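Side-chain contacts in 1,4-dihydroxy-6-naphtoate synthase (Archaeoglobus fulgidus, PDB 1ZBM), which probably converts cyclic dehypoxanthine futalosine into 1,4-dihydroxy-6-naphthoate, a carbon-carbon lyase step in menaquinone biosynthesis: residues 24-29 and 40-45; 90-95 and 156-161. All blocks are in the same frame, centred on the assembly; numbering follows the deposited sequence.

Contact 1: residues 24-29 and 40-45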
loop_
_atom_site.group_PDB
_atom_site.type_symbol
_atom_site.label_atom_id
_atom_site.label_comp_id
_atom_site.label_asym_id
_atom_site.label_seq_id
_atom_site.Cartn_x
_atom_site.Cartn_y
_atom_site.Cartn_z
ATOM N N PHE A 24 -1.745 -12.322 2.509
ATOM C CA PHE A 24 -1.508 -13.213 1.381
ATOM C C PHE A 24 0.001 -13.319 1.138
ATOM O O PHE A 24 0.574 -14.406 1.185
ATOM C CB PHE A 24 -2.229 -12.644 0.149
ATOM C CG PHE A 24 -2.107 -13.488 -1.088
ATOM C CD1 PHE A 24 -2.860 -14.651 -1.237
ATOM C CD2 PHE A 24 -1.227 -13.127 -2.100
ATOM C CE1 PHE A 24 -2.753 -15.438 -2.395
ATOM C CE2 PHE A 24 -1.108 -13.904 -3.260
ATOM C CZ PHE A 24 -1.870 -15.069 -3.401
HETATM N N MSE A 25 0.630 -12.170 0.906
HETATM C CA MSE A 25 2.064 -12.073 0.668
HETATM C C MSE A 25 2.893 -12.667 1.817
HETATM O O MSE A 25 3.869 -13.396 1.586
HETATM C CB MSE A 25 2.433 -10.600 0.462
HETATM C CG MSE A 25 3.880 -10.329 0.103
HETATM SE SE MSE A 25 4.280 -8.409 0.206
HETATM C CE MSE A 25 2.765 -7.755 -0.830
ATOM N N PHE A 26 2.492 -12.381 3.055
ATOM C CA PHE A 26 3.221 -12.877 4.234
ATOM C C PHE A 26 2.813 -14.244 4.776
ATOM O O PHE A 26 3.418 -14.725 5.733
ATOM C CB PHE A 26 3.129 -11.879 5.392
ATOM C CG PHE A 26 4.030 -10.688 5.249
ATOM C CD1 PHE A 26 3.575 -9.528 4.648
ATOM C CD2 PHE A 26 5.322 -10.715 5.757
ATOM C CE1 PHE A 26 4.394 -8.402 4.560
ATOM C CE2 PHE A 26 6.154 -9.599 5.675
ATOM C CZ PHE A 26 5.687 -8.441 5.080
ATOM N N TYR A 27 1.802 -14.867 4.174
ATOM C CA TYR A 27 1.336 -16.171 4.636
ATOM C C TYR A 27 2.438 -17.204 4.869
ATOM O O TYR A 27 2.519 -17.796 5.943
ATOM C CB TYR A 27 0.309 -16.756 3.663
ATOM C CG TYR A 27 0.002 -18.203 3.952
ATOM C CD1 TYR A 27 0.646 -19.229 3.257
ATOM C CD2 TYR A 27 -0.871 -18.553 4.982
ATOM C CE1 TYR A 27 0.429 -20.562 3.586
ATOM C CE2 TYR A 27 -1.089 -19.882 5.317
ATOM C CZ TYR A 27 -0.439 -20.880 4.617
ATOM O OH TYR A 27 -0.666 -22.195 4.957
ATOM N N ALA A 28 3.273 -17.429 3.862
ATOM C CA ALA A 28 4.343 -18.411 3.981
ATOM C C ALA A 28 5.264 -18.118 5.162
ATOM O O ALA A 28 5.704 -19.035 5.861
ATOM C CB ALA A 28 5.161 -18.463 2.683
HETATM N N MSE A 29 5.557 -16.839 5.380
HETATM C CA MSE A 29 6.445 -16.448 6.466
HETATM C C MSE A 29 5.772 -16.546 7.834
HETATM O O MSE A 29 6.389 -16.988 8.801
HETATM C CB MSE A 29 6.962 -15.027 6.240
HETATM C CG MSE A 29 8.162 -14.658 7.103
HETATM SE SE MSE A 29 8.756 -12.821 6.814
HETATM C CE MSE A 29 9.775 -13.085 5.183
ATOM N N ILE A 40 11.977 -13.639 13.618
ATOM C CA ILE A 40 11.041 -12.574 13.290
ATOM C C ILE A 40 9.815 -12.439 14.183
ATOM O O ILE A 40 9.165 -13.426 14.540
ATOM C CB ILE A 40 10.551 -12.731 11.833
ATOM C CG1 ILE A 40 11.758 -12.793 10.889
ATOM C CG2 ILE A 40 9.624 -11.596 11.460
ATOM C CD1 ILE A 40 11.439 -13.327 9.513
ATOM N N GLU A 41 9.505 -11.195 14.537
ATOM C CA GLU A 41 8.330 -10.885 15.346
ATOM C C GLU A 41 7.449 -9.984 14.484
ATOM O O GLU A 41 7.849 -8.884 14.112
ATOM C CB GLU A 41 8.726 -10.138 16.625
ATOM C CG GLU A 41 7.557 -9.916 17.601
ATOM C CD GLU A 41 7.728 -8.675 18.471
ATOM O OE1 GLU A 41 8.878 -8.385 18.890
ATOM O OE2 GLU A 41 6.710 -7.993 18.751
ATOM N N HIS A 42 6.254 -10.457 14.171
ATOM C CA HIS A 42 5.335 -9.691 13.354
ATOM C C HIS A 42 4.476 -8.738 14.163
ATOM O O HIS A 42 3.998 -9.067 15.256
ATOM C CB HIS A 42 4.412 -10.617 12.557
ATOM C CG HIS A 42 5.108 -11.404 11.496
ATOM N ND1 HIS A 42 5.659 -12.647 11.729
ATOM C CD2 HIS A 42 5.372 -11.111 10.202
ATOM C CE1 HIS A 42 6.232 -13.083 10.622
ATOM N NE2 HIS A 42 6.073 -12.170 9.680
ATOM N N VAL A 43 4.280 -7.559 13.584
ATOM C CA VAL A 43 3.479 -6.503 14.164
ATOM C C VAL A 43 2.559 -6.040 13.051
ATOM O O VAL A 43 3.028 -5.580 12.010
ATOM C CB VAL A 43 4.365 -5.324 14.630
ATOM C CG1 VAL A 43 3.496 -4.245 15.253
ATOM C CG2 VAL A 43 5.412 -5.823 15.654
ATOM N N ILE A 44 1.254 -6.177 13.270
ATOM C CA ILE A 44 0.235 -5.793 12.288
ATOM C C ILE A 44 -0.476 -4.518 12.708
ATOM O O ILE A 44 -1.078 -4.464 13.776
ATOM C CB ILE A 44 -0.835 -6.907 12.131
ATOM C CG1 ILE A 44 -0.151 -8.222 11.782
ATOM C CG2 ILE A 44 -1.881 -6.513 11.096
ATOM C CD1 ILE A 44 0.306 -8.955 12.998
ATOM N N GLU A 45 -0.416 -3.503 11.858
ATOM C CA GLU A 45 -1.044 -2.228 12.149
ATOM C C GLU A 45 -1.416 -1.532 10.844
ATOM O O GLU A 45 -0.845 -1.826 9.791
ATOM C CB GLU A 45 -0.087 -1.354 12.956
ATOM C CG GLU A 45 0.019 -1.729 14.420
ATOM C CD GLU A 45 1.123 -0.961 15.118
ATOM O OE1 GLU A 45 1.111 -0.880 16.365
ATOM O OE2 GLU A 45 2.018 -0.441 14.415
#

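Contact 2: residues 90-95 and 156-161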
loop_
_atom_site.group_PDB
_atom_site.type_symbol
_atom_site.label_atom_id
_atom_site.label_comp_id
_atom_site.label_asym_id
_atom_site.label_seq_id
_atom_site.Cartn_x
_atom_site.Cartn_y
_atom_site.Cartn_z
ATOM N N GLY A 90 -5.752 1.206 -9.505
ATOM C CA GLY A 90 -5.202 1.776 -8.286
ATOM C C GLY A 90 -6.263 2.469 -7.438
ATOM O O GLY A 90 -7.451 2.186 -7.606
ATOM N N PRO A 91 -5.878 3.373 -6.517
ATOM C CA PRO A 91 -6.869 4.063 -5.683
ATOM C C PRO A 91 -7.822 4.941 -6.477
ATOM O O PRO A 91 -7.525 5.352 -7.598
ATOM C CB PRO A 91 -6.008 4.869 -4.711
ATOM C CG PRO A 91 -4.752 5.118 -5.497
ATOM C CD PRO A 91 -4.514 3.769 -6.130
ATOM N N VAL A 92 -8.975 5.226 -5.899
ATOM C CA VAL A 92 -9.942 6.060 -6.581
ATOM C C VAL A 92 -10.720 6.889 -5.583
ATOM O O VAL A 92 -10.666 6.649 -4.382
ATOM C CB VAL A 92 -10.936 5.199 -7.383
ATOM C CG1 VAL A 92 -10.215 4.460 -8.512
ATOM C CG2 VAL A 92 -11.614 4.204 -6.453
ATOM N N VAL A 93 -11.427 7.886 -6.092
ATOM C CA VAL A 93 -12.258 8.718 -5.254
ATOM C C VAL A 93 -13.669 8.382 -5.739
ATOM O O VAL A 93 -13.933 8.368 -6.941
ATOM C CB VAL A 93 -11.925 10.209 -5.451
ATOM C CG1 VAL A 93 -12.925 11.076 -4.706
ATOM C CG2 VAL A 93 -10.514 10.482 -4.941
ATOM N N VAL A 94 -14.558 8.065 -4.807
ATOM C CA VAL A 94 -15.920 7.697 -5.152
ATOM C C VAL A 94 -16.935 8.654 -4.540
ATOM O O VAL A 94 -16.647 9.313 -3.535
ATOM C CB VAL A 94 -16.248 6.279 -4.650
ATOM C CG1 VAL A 94 -16.326 6.277 -3.123
ATOM C CG2 VAL A 94 -17.552 5.816 -5.241
ATOM N N ALA A 95 -18.126 8.711 -5.137
ATOM C CA ALA A 95 -19.199 9.588 -4.657
ATOM C C ALA A 95 -20.579 9.030 -5.010
ATOM O O ALA A 95 -20.691 8.134 -5.837
ATOM C CB ALA A 95 -19.033 10.987 -5.244
ATOM N N ILE A 156 -12.377 -1.899 -5.728
ATOM C CA ILE A 156 -13.009 -2.894 -6.597
ATOM C C ILE A 156 -14.346 -3.379 -6.057
ATOM O O ILE A 156 -14.871 -4.385 -6.532
ATOM C CB ILE A 156 -12.136 -4.159 -6.798
ATOM C CG1 ILE A 156 -12.038 -4.929 -5.474
ATOM C CG2 ILE A 156 -10.758 -3.766 -7.355
ATOM C CD1 ILE A 156 -11.304 -6.248 -5.585
ATOM N N THR A 157 -14.884 -2.676 -5.064
ATOM C CA THR A 157 -16.156 -3.057 -4.465
ATOM C C THR A 157 -17.152 -1.911 -4.311
ATOM O O THR A 157 -18.327 -2.143 -4.017
ATOM C CB THR A 157 -15.955 -3.665 -3.070
ATOM O OG1 THR A 157 -17.189 -4.239 -2.619
ATOM C CG2 THR A 157 -15.526 -2.601 -2.073
ATOM N N TYR A 158 -16.694 -0.680 -4.519
ATOM C CA TYR A 158 -17.553 0.488 -4.366
ATOM C C TYR A 158 -18.889 0.389 -5.102
ATOM O O TYR A 158 -19.905 0.908 -4.630
ATOM C CB TYR A 158 -16.785 1.761 -4.780
ATOM C CG TYR A 158 -16.450 1.855 -6.254
ATOM C CD1 TYR A 158 -17.435 2.133 -7.191
ATOM C CD2 TYR A 158 -15.152 1.649 -6.715
ATOM C CE1 TYR A 158 -17.143 2.204 -8.548
ATOM C CE2 TYR A 158 -14.846 1.717 -8.082
ATOM C CZ TYR A 158 -15.855 1.994 -8.988
ATOM O OH TYR A 158 -15.591 2.040 -10.339
ATOM N N ALA A 159 -18.899 -0.286 -6.247
ATOM C CA ALA A 159 -20.132 -0.438 -7.027
ATOM C C ALA A 159 -21.246 -1.178 -6.272
ATOM O O ALA A 159 -22.427 -0.972 -6.554
ATOM C CB ALA A 159 -19.830 -1.157 -8.350
ATOM N N ASP A 160 -20.869 -2.028 -5.317
ATOM C CA ASP A 160 -21.857 -2.781 -4.537
ATOM C C ASP A 160 -22.694 -1.861 -3.643
ATOM O O ASP A 160 -23.764 -2.252 -3.174
ATOM C CB ASP A 160 -21.193 -3.824 -3.626
ATOM C CG ASP A 160 -20.312 -4.807 -4.378
ATOM O OD1 ASP A 160 -20.564 -5.079 -5.570
ATOM O OD2 ASP A 160 -19.370 -5.329 -3.752
ATOM N N TYR A 161 -22.198 -0.652 -3.398
ATOM C CA TYR A 161 -22.892 0.307 -2.543
ATOM C C TYR A 161 -23.580 1.351 -3.399
ATOM O O TYR A 161 -23.999 2.394 -2.901
ATOM C CB TYR A 161 -21.896 1.008 -1.623
ATOM C CG TYR A 161 -21.000 0.066 -0.870
ATOM C CD1 TYR A 161 -21.467 -0.637 0.234
ATOM C CD2 TYR A 161 -19.675 -0.115 -1.257
ATOM C CE1 TYR A 161 -20.638 -1.492 0.939
ATOM C CE2 TYR A 161 -18.834 -0.969 -0.564
ATOM C CZ TYR A 161 -19.320 -1.653 0.539
ATOM O OH TYR A 161 -18.486 -2.478 1.261
#

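Contact 1: residues 24-29 and 40-45
The imidazole of His42 meets the helix with its edge: the selenium of Met29 and CD2 of Phe26 both lie near the ring plane, while one face is covered toward the rim by CG2 of Ile40 from its own strand, 3.8 Å above the plane. Met29 SE is 5.0 Å from the centroid of the His42 ring and 76° off its normal, which makes this a sulfur-aromatic contact of the edge type, here with selenium. The Phe26 ring meets His42 obliquely and is itself stacked on His16, which also meets His42 with planes roughly perpendicular. Met29, a selenomethionine, reaches the strand because CG stands anti to the backbone N (chi1 -165°) and the chain bends only at its last torsion. Met29 SE also touches Ile40 CD1 at 3.8 Å, the two side chains crossing at about a right angle. Helix 20-30 and strand 39-44 belong to a beta-alpha-beta unit with strand 11-16; their local axes approach to 11.7 Å, roughly antiparallel at 153°. With no hydrogen bond across the 161 Å² interface, the contact is probably held by van der Waals packing, the selenium taking the place of the methionine sulfur at the imidazole edge.

Contact 2: residues 90-95 and 156-161
Tyr158 packs against Val92 and Val94 in the lobe built on the sheet that contains strand 92-95, one of the two mixed five-stranded sheets of this protein, whose family belongs to the type II periplasmic-binding-protein class. Strand 92-95 runs antiparallel between strands 147-150 and 164-168, with backbone bonds to Leu150 and Gly148 on one flank and to Val166 on the other. The segment 156-161 is part of the connection between those two flanking strands, so the chain passes over the strand that separates them. Its 3-10 turn, 158-160, brings the CA atoms of Tyr158 and Val94 to 7.4 Å, the shortest such separation between the segments.

The contact is apolar and touches CB of the tyrosine and the two ring carbons CD1 and CD2. CG2 of Val94 is 4.2 Å from CB of Tyr158 and equally near to CD1, whereas CG2 of Val92 reaches CD2 of Tyr158 at 4.4 Å. Tyr158 holds CG between the backbone N and the carbonyl carbon (chi1 67°), which turns the ring toward the strand, where both valine methyls meet it obliquely. Leu150 and Cys165, from the flanking strands, also touch Tyr158. The contact buries 117 Å², with no hydrogen bond across.

The side chain of Val92 is about 9 Å from that of Ala115, a predicted substrate-binding residue, and about 10 Å from that of His152, the predicted proton acceptor, and so not in contact with either. The turn carrying Tyr158 is closed by Asp160 N bonding to Thr157 O at 2.9 Å. A side-chain bond spans the same residues: Thr157 OG1 donates to Asp160 OD2 over 2.7 Å, arriving 42° out of the carboxylate plane, and that oxygen also forms a salt bridge with Arg233 NH2.

Neither contact is bridged by a hydrogen bond, yet they serve different parts of the fold. Contact 1 packs a helix against an outermost strand of one five-stranded sheet, whereas contact 2 sets a loop turn over an inner strand of the other; no secondary-structure element is common to both. Contact 1 mixes an imidazole with apolar side chains, away from the predicted sites; contact 2 uses the base of a tyrosine ring and lies nearer those sites. Each has two buried residues, Phe26 and Met29 in contact 1 and the two valines in contact 2, meeting partly exposed partners; neither is a surface contact. The centres of contacts 1 and 2 are 27 Å apart and the nearest atoms of contacts 1 and 2 about 12 Å, so they do not touch.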